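Local coordinates for titin heart isoform N2-B (Homo sapiens, PDB 2BK8), which serves as a giant elastic scaffold of the muscle sarcomere, to whose M-band this immunoglobulin-like domain probably contributes, at residues A[90-93]-A[94-97]. Sequence-based numbering, arbitrary orientation.
Sequences LFVK and GVRE
The carbonyl oxygen of Val92 is gripped twice as the chain turns back on itself: Val95 N gives it a weak hydrogen bond of 3.3 Å, and a water donates a shorter one of 2.6 Å to Val92 O. The same water accepts from Arg96 N at 2.9 Å, bridging Val92 O to the residue after the turn. With Lys93 and Gly94 at its corners, this is a type II β-turn; Gly94 has a phi of 100°, where a β-carbon would collide with Lys93 O. Lys93, whose CB points away from the returning chain, suits the exposed first corner because its long side chain can reach into solvent. Val95 points toward the strand; with CG1 anti to the backbone N (chi1 -176°), CG2 lies beside that N and meets Val92 CB at 4.0 Å.

Beyond the turn, the Arg96 chain, extended from CG to NE, runs back along strand 83-92. Its guanidinium presents one face to Phe91, with CD1 over the centre, 3.6 Å from Arg96 CZ, while NE sits at the ring's edge; the planes are steeply inclined, so this is no parallel stack. Arg96 NH2 also bonds weakly to Leu90 O (3.4 Å), its N-H···O angle of 136° well short of straight. The stronger partners of Arg96 are acidic: Asp70 pairs with NE and Glu89 with NH2. Asp70 OD2 also accepts from Val92 N, so this carboxylate links both limbs of the turn. The weak direct bonds suggest that water and these outlying carboxylates do much to fold the tail back against the immunoglobulin domain's last strand.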
loop_
_atom_site.group_PDB
_atom_site.type_symbol
_atom_site.label_atom_id
_atom_site.label_comp_id
_atom_site.label_asym_id
_atom_site.label_seq_id
_atom_site.Cartn_x
_atom_site.Cartn_y
_atom_site.Cartn_z
ATOM N N LEU A 90 -9.049 -1.281 -3.930
ATOM C CA LEU A 90 -9.550 -2.537 -3.363
ATOM C C LEU A 90 -11.061 -2.512 -3.624
ATOM O O LEU A 90 -11.740 -1.541 -3.237
ATOM C CB LEU A 90 -9.276 -2.615 -1.844
ATOM C CG LEU A 90 -9.439 -3.965 -1.134
ATOM C CD1 LEU A 90 -8.742 -3.945 0.254
ATOM C CD2 LEU A 90 -10.891 -4.349 -1.002
ATOM N N PHE A 91 -11.562 -3.510 -4.347
ATOM C CA PHE A 91 -13.006 -3.665 -4.614
ATOM C C PHE A 91 -13.581 -4.807 -3.752
ATOM O O PHE A 91 -13.078 -5.923 -3.806
ATOM C CB PHE A 91 -13.285 -3.968 -6.100
ATOM C CG PHE A 91 -12.453 -3.152 -7.076
ATOM C CD1 PHE A 91 -12.736 -1.801 -7.317
ATOM C CD2 PHE A 91 -11.426 -3.758 -7.790
ATOM C CE1 PHE A 91 -11.957 -1.061 -8.223
ATOM C CE2 PHE A 91 -10.647 -3.027 -8.701
ATOM C CZ PHE A 91 -10.922 -1.685 -8.920
ATOM N N VAL A 92 -14.631 -4.501 -2.983
ATOM C CA VAL A 92 -15.471 -5.492 -2.260
ATOM C C VAL A 92 -16.897 -5.594 -2.851
ATOM O O VAL A 92 -17.553 -4.572 -3.090
ATOM C CB VAL A 92 -15.551 -5.142 -0.734
ATOM C CG1 VAL A 92 -16.371 -6.207 0.059
ATOM C CG2 VAL A 92 -14.163 -4.973 -0.127
ATOM N N LYS A 93 -17.385 -6.816 -3.061
ATOM C CA LYS A 93 -18.756 -7.058 -3.572
ATOM C C LYS A 93 -19.829 -6.391 -2.697
ATOM O O LYS A 93 -19.771 -6.497 -1.483
ATOM C CB LYS A 93 -19.028 -8.563 -3.697
ATOM C CG LYS A 93 -20.358 -8.894 -4.348
ATOM C CD LYS A 93 -20.302 -10.252 -5.039
ATOM C CE LYS A 93 -21.488 -10.464 -5.988
ATOM N NZ LYS A 93 -22.749 -10.856 -5.273
ATOM N N GLY A 94 -20.751 -5.645 -3.317
ATOM C CA GLY A 94 -21.838 -4.952 -2.584
ATOM C C GLY A 94 -21.636 -3.457 -2.318
ATOM O O GLY A 94 -22.566 -2.784 -1.847
ATOM N N VAL A 95 -20.434 -2.943 -2.610
ATOM C CA VAL A 95 -20.075 -1.527 -2.352
ATOM C C VAL A 95 -20.304 -0.597 -3.554
ATOM O O VAL A 95 -21.201 0.260 -3.521
ATOM C CB VAL A 95 -18.595 -1.355 -1.867
ATOM C CG1 VAL A 95 -18.297 0.141 -1.525
ATOM C CG2 VAL A 95 -18.301 -2.244 -0.667
ATOM N N ARG A 96 -19.479 -0.757 -4.588
ATOM C CA ARG A 96 -19.598 0.020 -5.833
ATOM C C ARG A 96 -20.613 -0.614 -6.782
ATOM O O ARG A 96 -20.793 -1.838 -6.784
ATOM C CB ARG A 96 -18.240 0.118 -6.555
ATOM C CG ARG A 96 -17.070 0.637 -5.693
ATOM C CD ARG A 96 -15.805 0.905 -6.487
ATOM N NE ARG A 96 -14.616 0.837 -5.616
ATOM C CZ ARG A 96 -13.441 1.416 -5.864
ATOM N NH1 ARG A 96 -13.237 2.128 -6.974
ATOM N NH2 ARG A 96 -12.454 1.259 -4.995
ATOM N N GLU A 97 -21.233 0.215 -7.623
ATOM C CA GLU A 97 -22.144 -0.270 -8.668
ATOM C C GLU A 97 -21.362 -1.088 -9.704
ATOM O O GLU A 97 -20.184 -0.825 -9.973
ATOM C CB GLU A 97 -22.881 0.902 -9.332
ATOM C CG GLU A 97 -23.947 0.501 -10.351
ATOM C CD GLU A 97 -24.870 1.664 -10.753
ATOM O OE1 GLU A 97 -24.370 2.778 -11.021
ATOM O OE2 GLU A 97 -26.095 1.462 -10.814
ATOM O OXT GLU A 97 -21.884 -2.043 -10.285
HETATM O O HOH W 1 -17.287 -2.616 -4.801
#